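Local coordinates for N6 adenine specific DNA methylase (Encephalitozoon cuniculi, PDB 3Q87), which probably acts, in complex with the activator Trm112, as the S-adenosylmethionine-dependent methyltransferase that modifies the translation termination factor eRF1, at residues Q76-Y88 with F110-I124. Residues are numbered along the deposited sequence; the frame is centred on the assembly and turned at random.
Sequences QESVDVVVFNPPY and FVDAVTVGMLYLLVI. With SAM (S-adenosylmethionine), chain D.
Phe-84 of strand 81-84 packs on Phe-110 of helix 105-113 within a beta-alpha-beta unit of the Rossmann-like methyltransferase fold. The crossover runs from strand 81-84 through helix 105-113 into strand 118-124, which pairs in parallel with 81-84. Four backbone bonds alternate along the pair, from Val-82 N to Leu-122 N, and a weak one from Met-118 N to Asp-80 O precedes them.

Phe-84 and Phe-110 form a T-shaped pair. The edge of Phe-84 at CD2 meets the face of Phe-110, with planes at 68° and centroids 5.2 Å apart. The opposite face of Phe-110 is covered by Val-114 CB. Phe-84 holds CG anti to its backbone N (chi1 -167°), which lays the ring beside Leu-121 CD1. Val-82 is modelled in two conformers; in one, CG1 lies by Phe-110 CZ and CG2 by Val-116 CG2. On the other face of the sheet, Val-81 CG1 touches the Tyr-120 ring at its edge, near the ring plane. The Tyr-120 hydroxyl is hydrogen-bonded to Glu-20 OE1.

At the N-terminal end of the strands, the extended Gln-76 side chain bridges two backbone groups. Its NE2 donates to Ala-113 O at 2.9 Å, nearly in the amide plane. Its OE1 accepts from Thr-115 N at 2.8 Å, with the donor above the carbonyl plane. The two bonds fix the rotation of the amide. A water joins Val-79 O to Gly-117 N.

At the other end, residues 85-88 form the NPPY motif of this methyltransferase class. CG of Tyr-88 sits between the backbone N and the carbonyl carbon (chi1 59°). This turns the ring toward Ile-124, whose CG2 lies over one face in a CH-pi contact. Leu-122 CD2 packs against Asn-85 OD1, which has no polar partner. Asn-85 ND2 donates to OXT of S-adenosylmethionine at 3.0 Å.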
ATOM      1  N   GLN B  76      -1.478  -5.128  -7.342  1.00 19.94           N
ATOM      2  CA  GLN B  76      -0.522  -6.022  -6.677  1.00 22.57           C
ATOM      3  C   GLN B  76       0.690  -6.411  -7.519  1.00 28.95           C
ATOM      4  O   GLN B  76       1.720  -6.840  -6.989  1.00 22.70           O
ATOM      5  CB  GLN B  76      -1.235  -7.270  -6.166  1.00 18.81           C
ATOM      6  CG  GLN B  76      -2.224  -6.954  -5.079  1.00 28.66           C
ATOM      7  CD  GLN B  76      -2.780  -8.191  -4.432  1.00 18.40           C
ATOM      8  OE1 GLN B  76      -2.061  -8.933  -3.771  1.00 18.92           O
ATOM      9  NE2 GLN B  76      -4.070  -8.415  -4.610  1.00 14.71           N
ATOM     10  N   GLU B  77       0.571  -6.266  -8.831  1.00 27.03           N
ATOM     11  CA  GLU B  77       1.710  -6.477  -9.711  1.00 23.24           C
ATOM     12  C   GLU B  77       2.824  -5.487  -9.406  1.00 24.16           C
ATOM     13  O   GLU B  77       3.988  -5.731  -9.713  1.00 25.64           O
ATOM     14  CB  GLU B  77       1.296  -6.340 -11.182  1.00 28.65           C
ATOM     15  CG  GLU B  77       0.348  -7.434 -11.671  1.00 34.22           C
ATOM     16  CD  GLU B  77       0.095  -7.357 -13.177  1.00 65.94           C
ATOM     17  OE1 GLU B  77      -1.045  -7.037 -13.581  1.00 61.07           O
ATOM     18  OE2 GLU B  77       1.041  -7.606 -13.960  1.00 72.71           O
ATOM     19  N   SER B  78       2.474  -4.368  -8.796  1.00 20.71           N
ATOM     20  CA  SER B  78       3.467  -3.340  -8.541  1.00 22.75           C
ATOM     21  C   SER B  78       4.095  -3.456  -7.162  1.00 17.49           C
ATOM     22  O   SER B  78       5.019  -2.729  -6.834  1.00 18.77           O
ATOM     23  CB  SER B  78       2.850  -1.961  -8.750  1.00 22.01           C
ATOM     24  OG  SER B  78       2.508  -1.794 -10.118  1.00 28.28           O
ATOM     25  N   VAL B  79       3.600  -4.387  -6.363  1.00 20.23           N
ATOM     26  CA  VAL B  79       4.075  -4.544  -4.988  1.00 17.57           C
ATOM     27  C   VAL B  79       4.902  -5.807  -4.826  1.00 16.75           C
ATOM     28  O   VAL B  79       4.499  -6.885  -5.284  1.00 19.03           O
ATOM     29  CB  VAL B  79       2.886  -4.573  -4.001  1.00 19.48           C
ATOM     30  CG1 VAL B  79       3.356  -4.871  -2.556  1.00 12.99           C
ATOM     31  CG2 VAL B  79       2.119  -3.265  -4.087  1.00 12.27           C
ATOM     32  N   ASP B  80       6.058  -5.683  -4.178  1.00 16.57           N
ATOM     33  CA  ASP B  80       6.886  -6.858  -3.866  1.00 18.05           C
ATOM     34  C   ASP B  80       6.424  -7.640  -2.632  1.00 19.25           C
ATOM     35  O   ASP B  80       6.381  -8.863  -2.644  1.00 20.06           O
ATOM     36  CB  ASP B  80       8.332  -6.443  -3.626  1.00 19.00           C
ATOM     37  CG  ASP B  80       8.975  -5.815  -4.841  1.00 22.21           C
ATOM     38  OD1 ASP B  80       8.989  -6.449  -5.924  1.00 22.56           O
ATOM     39  OD2 ASP B  80       9.486  -4.687  -4.688  1.00 19.98           O
ATOM     40  N   VAL B  81       6.131  -6.923  -1.551  1.00 18.18           N
ATOM     41  CA  VAL B  81       5.807  -7.547  -0.272  1.00 13.83           C
ATOM     42  C   VAL B  81       4.606  -6.874   0.377  1.00 18.26           C
ATOM     43  O   VAL B  81       4.456  -5.640   0.322  1.00 14.41           O
ATOM     44  CB  VAL B  81       6.993  -7.403   0.725  1.00 16.58           C
ATOM     45  CG1 VAL B  81       6.633  -7.933   2.125  1.00 13.82           C
ATOM     46  CG2 VAL B  81       8.236  -8.077   0.179  1.00 19.63           C
ATOM     47  N   VAL B  82       3.771  -7.691   1.009  1.00 13.02           N
ATOM     48  CA  VAL B  82       2.683  -7.206   1.836  0.78 14.49           C
ATOM     49  C   VAL B  82       2.910  -7.628   3.295  1.00 17.05           C
ATOM     50  O   VAL B  82       3.203  -8.791   3.570  1.00 15.12           O
ATOM     51  CB  VAL B  82       1.327  -7.774   1.347  0.78 18.40           C
ATOM     52  CG1 VAL B  82       0.218  -7.434   2.340  0.78 21.92           C
ATOM     53  CG2 VAL B  82       0.986  -7.241  -0.057  0.78 11.81           C
ATOM     54  N   VAL B  83       2.784  -6.685   4.217  1.00 16.57           N
ATOM     55  CA  VAL B  83       2.874  -6.964   5.643  1.00 16.99           C
ATOM     56  C   VAL B  83       1.527  -6.608   6.263  1.00 15.88           C
ATOM     57  O   VAL B  83       0.987  -5.531   6.004  1.00 11.88           O
ATOM     58  CB  VAL B  83       3.951  -6.083   6.316  1.00 18.62           C
ATOM     59  CG1 VAL B  83       3.996  -6.369   7.815  1.00 15.82           C
ATOM     60  CG2 VAL B  83       5.316  -6.296   5.654  1.00 14.08           C
ATOM     61  N   PHE B  84       0.997  -7.491   7.099  1.00 17.21           N
ATOM     62  CA  PHE B  84      -0.365  -7.326   7.604  1.00 19.04           C
ATOM     63  C   PHE B  84      -0.524  -7.851   9.025  1.00 17.96           C
ATOM     64  O   PHE B  84      -0.505  -9.054   9.250  1.00 21.71           O
ATOM     65  CB  PHE B  84      -1.339  -8.065   6.683  1.00 14.65           C
ATOM     66  CG  PHE B  84      -2.788  -7.730   6.913  1.00 16.55           C
ATOM     67  CD1 PHE B  84      -3.158  -6.579   7.587  1.00 11.87           C
ATOM     68  CD2 PHE B  84      -3.788  -8.559   6.410  1.00 15.98           C
ATOM     69  CE1 PHE B  84      -4.494  -6.269   7.771  1.00 16.68           C
ATOM     70  CE2 PHE B  84      -5.126  -8.248   6.583  1.00 14.85           C
ATOM     71  CZ  PHE B  84      -5.482  -7.113   7.262  1.00 14.76           C
ATOM     72  N   ASN B  85      -0.679  -6.945   9.984  1.00 18.91           N
ATOM     73  CA  ASN B  85      -1.212  -7.325  11.284  1.00 19.71           C
ATOM     74  C   ASN B  85      -2.713  -7.085  11.204  1.00 16.20           C
ATOM     75  O   ASN B  85      -3.159  -5.948  11.252  1.00 19.74           O
ATOM     76  CB  ASN B  85      -0.563  -6.513  12.402  1.00 18.19           C
ATOM     77  CG  ASN B  85      -1.024  -6.945  13.791  1.00 20.49           C
ATOM     78  OD1 ASN B  85      -1.766  -7.915  13.938  1.00 24.45           O
ATOM     79  ND2 ASN B  85      -0.594  -6.219  14.808  1.00 23.31           N
ATOM     80  N   PRO B  86      -3.501  -8.161  11.031  1.00 16.24           N
ATOM     81  CA  PRO B  86      -4.918  -8.012  10.683  1.00 17.90           C
ATOM     82  C   PRO B  86      -5.828  -7.899  11.905  1.00 16.18           C
ATOM     83  O   PRO B  86      -5.377  -8.193  13.015  1.00 17.72           O
ATOM     84  CB  PRO B  86      -5.213  -9.315   9.941  1.00 22.53           C
ATOM     85  CG  PRO B  86      -4.343 -10.326  10.639  1.00 18.12           C
ATOM     86  CD  PRO B  86      -3.109  -9.578  11.134  1.00 17.77           C
ATOM     87  N   PRO B  87      -7.087  -7.462  11.709  1.00 18.02           N
ATOM     88  CA  PRO B  87      -8.090  -7.550  12.785  1.00 19.14           C
ATOM     89  C   PRO B  87      -8.330  -9.025  13.044  1.00 23.40           C
ATOM     90  O   PRO B  87      -8.860  -9.699  12.174  1.00 22.04           O
ATOM     91  CB  PRO B  87      -9.366  -6.981  12.159  1.00 19.83           C
ATOM     92  CG  PRO B  87      -9.006  -6.531  10.784  1.00 17.08           C
ATOM     93  CD  PRO B  87      -7.655  -7.017  10.424  1.00 15.26           C
ATOM     94  N   TYR B  88      -7.944  -9.527  14.204  1.00 23.47           N
ATOM     95  CA  TYR B  88      -7.918 -10.958  14.403  1.00 20.71           C
ATOM     96  C   TYR B  88      -8.772 -11.424  15.594  1.00 22.85           C
ATOM     97  O   TYR B  88      -8.759 -12.599  15.945  1.00 20.79           O
ATOM     98  CB  TYR B  88      -6.464 -11.427  14.559  1.00 17.97           C
ATOM     99  CG  TYR B  88      -5.705 -10.791  15.714  1.00 21.72           C
ATOM    100  CD1 TYR B  88      -6.117 -10.981  17.029  1.00 21.71           C
ATOM    101  CD2 TYR B  88      -4.552 -10.032  15.490  1.00 19.49           C
ATOM    102  CE1 TYR B  88      -5.425 -10.417  18.090  1.00 20.98           C
ATOM    103  CE2 TYR B  88      -3.846  -9.459  16.543  1.00 18.16           C
ATOM    104  CZ  TYR B  88      -4.292  -9.655  17.841  1.00 30.17           C
ATOM    105  OH  TYR B  88      -3.610  -9.099  18.895  1.00 31.97           O
ATOM    106  N   PHE B 110      -8.394 -11.631   3.013  1.00 17.72           N
ATOM    107  CA  PHE B 110      -7.057 -11.246   2.580  1.00 17.55           C
ATOM    108  C   PHE B 110      -6.381 -12.379   1.807  1.00 21.16           C
ATOM    109  O   PHE B 110      -5.873 -12.186   0.715  1.00 15.07           O
ATOM    110  CB  PHE B 110      -6.175 -10.875   3.786  1.00 16.42           C
ATOM    111  CG  PHE B 110      -4.712 -10.733   3.444  1.00 16.11           C
ATOM    112  CD1 PHE B 110      -4.282  -9.709   2.618  1.00 11.93           C
ATOM    113  CD2 PHE B 110      -3.769 -11.624   3.943  1.00 20.76           C
ATOM    114  CE1 PHE B 110      -2.935  -9.576   2.280  1.00 15.71           C
ATOM    115  CE2 PHE B 110      -2.425 -11.495   3.621  1.00 19.77           C
ATOM    116  CZ  PHE B 110      -2.007 -10.464   2.773  1.00 16.75           C
ATOM    117  N   VAL B 111      -6.370 -13.563   2.397  1.00 17.42           N
ATOM    118  CA  VAL B 111      -5.705 -14.705   1.790  1.00 20.87           C
ATOM    119  C   VAL B 111      -6.294 -15.005   0.411  1.00 20.46           C
ATOM    120  O   VAL B 111      -5.571 -15.293  -0.543  1.00 16.67           O
ATOM    121  CB  VAL B 111      -5.818 -15.932   2.712  1.00 25.27           C
ATOM    122  CG1 VAL B 111      -5.411 -17.201   1.979  1.00 25.98           C
ATOM    123  CG2 VAL B 111      -4.982 -15.710   3.980  1.00 15.83           C
ATOM    124  N   ASP B 112      -7.610 -14.893   0.291  1.00 21.85           N
ATOM    125  CA  ASP B 112      -8.240 -15.153  -0.995  1.00 21.93           C
ATOM    126  C   ASP B 112      -8.064 -14.079  -2.068  1.00 25.92           C
ATOM    127  O   ASP B 112      -8.414 -14.303  -3.222  1.00 28.84           O
ATOM    128  CB  ASP B 112      -9.700 -15.549  -0.839  1.00 26.03           C
ATOM    129  CG  ASP B 112      -9.876 -17.051  -0.881  1.00 51.08           C
ATOM    130  OD1 ASP B 112      -9.676 -17.706   0.170  1.00 54.28           O
ATOM    131  OD2 ASP B 112     -10.178 -17.578  -1.977  1.00 57.59           O
ATOM    132  N   ALA B 113      -7.493 -12.937  -1.711  1.00 22.90           N
ATOM    133  CA  ALA B 113      -7.257 -11.887  -2.699  1.00 24.16           C
ATOM    134  C   ALA B 113      -5.775 -11.613  -2.978  1.00 20.54           C
ATOM    135  O   ALA B 113      -5.444 -10.939  -3.953  1.00 14.89           O
ATOM    136  CB  ALA B 113      -7.954 -10.601  -2.280  1.00 18.96           C
ATOM    137  N   VAL B 114      -4.889 -12.117  -2.119  1.00 19.24           N
ATOM    138  CA  VAL B 114      -3.482 -11.716  -2.179  1.00 21.46           C
ATOM    139  C   VAL B 114      -2.750 -12.445  -3.302  1.00 17.29           C
ATOM    140  O   VAL B 114      -2.926 -13.649  -3.488  1.00 20.60           O
ATOM    141  CB  VAL B 114      -2.750 -11.913  -0.803  1.00 19.15           C
ATOM    142  CG1 VAL B 114      -2.657 -13.391  -0.436  1.00 15.18           C
ATOM    143  CG2 VAL B 114      -1.362 -11.284  -0.835  1.00 16.91           C
ATOM    144  N   THR B 115      -1.950 -11.713  -4.069  1.00 17.96           N
ATOM    145  CA  THR B 115      -1.237 -12.314  -5.196  1.00 15.94           C
ATOM    146  C   THR B 115       0.224 -11.885  -5.282  1.00 20.37           C
ATOM    147  O   THR B 115       0.922 -12.294  -6.203  1.00 22.03           O
ATOM    148  CB  THR B 115      -1.912 -12.000  -6.566  1.00 15.60           C
ATOM    149  OG1 THR B 115      -1.824 -10.597  -6.838  1.00 24.71           O
ATOM    150  CG2 THR B 115      -3.377 -12.419  -6.567  1.00 23.32           C
ATOM    151  N   VAL B 116       0.689 -11.062  -4.342  1.00 20.11           N
ATOM    152  CA  VAL B 116       2.074 -10.581  -4.387  1.00 17.56           C
ATOM    153  C   VAL B 116       3.050 -11.725  -4.135  1.00 18.17           C
ATOM    154  O   VAL B 116       2.664 -12.770  -3.635  1.00 19.93           O
ATOM    155  CB  VAL B 116       2.345  -9.483  -3.355  1.00 17.04           C
ATOM    156  CG1 VAL B 116       1.540  -8.239  -3.679  1.00 20.83           C
ATOM    157  CG2 VAL B 116       2.040 -10.006  -1.949  1.00 19.86           C
ATOM    158  N   GLY B 117       4.315 -11.519  -4.479  1.00 16.94           N
ATOM    159  CA  GLY B 117       5.299 -12.583  -4.397  1.00 21.66           C
ATOM    160  C   GLY B 117       5.632 -13.033  -2.981  1.00 25.30           C
ATOM    161  O   GLY B 117       5.975 -14.195  -2.765  1.00 26.61           O
ATOM    162  N   MET B 118       5.528 -12.118  -2.019  1.00 21.07           N
ATOM    163  CA  MET B 118       5.895 -12.411  -0.634  1.00 21.71           C
ATOM    164  C   MET B 118       4.999 -11.684   0.358  1.00 21.56           C
ATOM    165  O   MET B 118       4.609 -10.541   0.127  1.00 17.68           O
ATOM    166  CB  MET B 118       7.340 -11.995  -0.389  1.00 18.47           C
ATOM    167  CG  MET B 118       7.966 -12.618   0.850  1.00 31.37           C
ATOM    168  SD  MET B 118       9.656 -12.030   1.057  1.00 44.09           S
ATOM    169  CE  MET B 118      10.357 -12.553  -0.504  1.00 40.51           C
ATOM    170  N   LEU B 119       4.685 -12.341   1.469  1.00 17.53           N
ATOM    171  CA  LEU B 119       3.855 -11.727   2.498  1.00 19.34           C
ATOM    172  C   LEU B 119       4.265 -12.131   3.908  1.00 23.44           C
ATOM    173  O   LEU B 119       4.798 -13.224   4.128  1.00 22.21           O
ATOM    174  CB  LEU B 119       2.373 -12.048   2.266  1.00 19.68           C
ATOM    175  CG  LEU B 119       1.928 -13.511   2.273  1.00 24.65           C
ATOM    176  CD1 LEU B 119       1.636 -14.004   3.685  1.00 19.28           C
ATOM    177  CD2 LEU B 119       0.692 -13.660   1.396  1.00 20.21           C
ATOM    178  N   TYR B 120       4.019 -11.233   4.855  1.00 18.54           N
ATOM    179  CA  TYR B 120       4.213 -11.529   6.277  1.00 13.70           C
ATOM    180  C   TYR B 120       2.877 -11.260   6.966  1.00 22.32           C
ATOM    181  O   TYR B 120       2.354 -10.145   6.899  1.00 19.79           O
ATOM    182  CB  TYR B 120       5.308 -10.640   6.863  1.00 11.81           C
ATOM    183  CG  TYR B 120       6.672 -10.882   6.249  1.00 21.41           C
ATOM    184  CD1 TYR B 120       7.517 -11.861   6.754  1.00 24.10           C
ATOM    185  CD2 TYR B 120       7.103 -10.150   5.146  1.00 20.77           C
ATOM    186  CE1 TYR B 120       8.775 -12.090   6.185  1.00 26.39           C
ATOM    187  CE2 TYR B 120       8.352 -10.375   4.572  1.00 21.40           C
ATOM    188  CZ  TYR B 120       9.182 -11.346   5.098  1.00 26.24           C
ATOM    189  OH  TYR B 120      10.417 -11.572   4.529  1.00 31.02           O
ATOM    190  N   LEU B 121       2.314 -12.284   7.598  1.00 15.70           N
ATOM    191  CA  LEU B 121       0.986 -12.180   8.197  1.00 14.88           C
ATOM    192  C   LEU B 121       1.031 -12.579   9.669  1.00 21.18           C
ATOM    193  O   LEU B 121       1.652 -13.570  10.016  1.00 22.26           O
ATOM    194  CB  LEU B 121      -0.002 -13.071   7.449  1.00 14.90           C
ATOM    195  CG  LEU B 121      -1.428 -13.164   7.996  1.00 19.69           C
ATOM    196  CD1 LEU B 121      -2.162 -11.822   7.847  1.00 15.55           C
ATOM    197  CD2 LEU B 121      -2.190 -14.268   7.258  1.00 23.38           C
ATOM    198  N   LEU B 122       0.378 -11.805  10.530  1.00 19.47           N
ATOM    199  CA  LEU B 122       0.302 -12.149  11.939  1.00 19.16           C
ATOM    200  C   LEU B 122      -1.050 -12.768  12.243  1.00 22.21           C
ATOM    201  O   LEU B 122      -2.080 -12.298  11.778  1.00 16.89           O
ATOM    202  CB  LEU B 122       0.535 -10.924  12.837  1.00 19.55           C
ATOM    203  CG  LEU B 122       0.501 -11.202  14.355  1.00 14.13           C
ATOM    204  CD1 LEU B 122       1.308 -10.163  15.099  1.00 15.55           C
ATOM    205  CD2 LEU B 122      -0.924 -11.260  14.920  1.00 18.24           C
ATOM    206  N   VAL B 123      -1.031 -13.833  13.038  1.00 18.04           N
ATOM    207  CA  VAL B 123      -2.236 -14.531  13.406  1.00 17.57           C
ATOM    208  C   VAL B 123      -2.098 -14.934  14.877  1.00 19.17           C
ATOM    209  O   VAL B 123      -1.001 -14.939  15.401  1.00 17.14           O
ATOM    210  CB  VAL B 123      -2.423 -15.769  12.510  1.00 24.98           C
ATOM    211  CG1 VAL B 123      -3.382 -16.720  13.137  1.00 36.17           C
ATOM    212  CG2 VAL B 123      -2.889 -15.359  11.107  1.00 23.11           C
ATOM    213  N   ILE B 124      -3.205 -15.228  15.548  1.00 20.38           N
ATOM    214  CA  ILE B 124      -3.132 -15.762  16.903  1.00 25.90           C
ATOM    215  C   ILE B 124      -3.672 -17.194  16.952  1.00 26.95           C
ATOM    216  O   ILE B 124      -4.307 -17.652  16.015  1.00 18.81           O
ATOM    217  CB  ILE B 124      -3.872 -14.871  17.922  1.00 27.86           C
ATOM    218  CG1 ILE B 124      -5.358 -14.783  17.578  1.00 25.07           C
ATOM    219  CG2 ILE B 124      -3.229 -13.485  17.982  1.00 26.14           C
ATOM    220  CD1 ILE B 124      -6.188 -14.122  18.668  1.00 31.66           C
TER
HETATM  221  N   SAM D 300      -0.207  -2.247  11.886  1.00 24.16           N
HETATM  222  CA  SAM D 300      -0.733  -1.878  13.208  1.00 24.35           C
HETATM  223  C   SAM D 300       0.096  -2.582  14.292  1.00 31.30           C
HETATM  224  O   SAM D 300       0.154  -2.155  15.446  1.00 28.36           O
HETATM  225  OXT SAM D 300       0.735  -3.600  14.038  1.00 27.94           O
HETATM  226  CB  SAM D 300      -2.261  -2.098  13.382  1.00 18.18           C
HETATM  227  CG  SAM D 300      -2.877  -3.519  13.445  1.00 28.11           C
HETATM  228  SD  SAM D 300      -4.660  -3.670  13.901  1.00 40.34           S
HETATM  229  CE  SAM D 300      -4.719  -5.260  14.755  1.00 25.44           C
HETATM  230  C5' SAM D 300      -5.463  -4.105  12.338  1.00 23.67           C
HETATM  231  C4' SAM D 300      -5.544  -2.866  11.460  1.00 20.12           C
HETATM  232  O4' SAM D 300      -6.217  -3.183  10.253  1.00 19.48           O
HETATM  233  C3' SAM D 300      -6.309  -1.726  12.115  1.00 19.64           C
HETATM  234  O3' SAM D 300      -5.551  -0.545  11.972  1.00 19.58           O
HETATM  235  C2' SAM D 300      -7.591  -1.615  11.314  1.00 19.77           C
HETATM  236  O2' SAM D 300      -8.080  -0.299  11.192  1.00 18.97           O
HETATM  237  C1' SAM D 300      -7.143  -2.151   9.974  1.00 15.29           C
HETATM  238  N9  SAM D 300      -8.215  -2.758   9.200  1.00 16.38           N
HETATM  239  C8  SAM D 300      -9.348  -3.406   9.636  1.00 17.50           C
HETATM  240  N7  SAM D 300     -10.034  -3.810   8.544  1.00 16.50           N
HETATM  241  C5  SAM D 300      -9.336  -3.429   7.431  1.00 22.65           C
HETATM  242  C6  SAM D 300      -9.549  -3.581   6.073  1.00 14.73           C
HETATM  243  N6  SAM D 300     -10.634  -4.217   5.643  1.00 17.87           N
HETATM  244  N1  SAM D 300      -8.632  -3.073   5.167  1.00 17.06           N
HETATM  245  C2  SAM D 300      -7.493  -2.413   5.597  1.00 16.13           C
HETATM  246  N3  SAM D 300      -7.284  -2.269   6.954  1.00 16.97           N
HETATM  247  C4  SAM D 300      -8.189  -2.763   7.839  1.00 16.45           C
HETATM  248  O   HOH W   1       4.930  -9.399  -6.249  1.00 22.93           O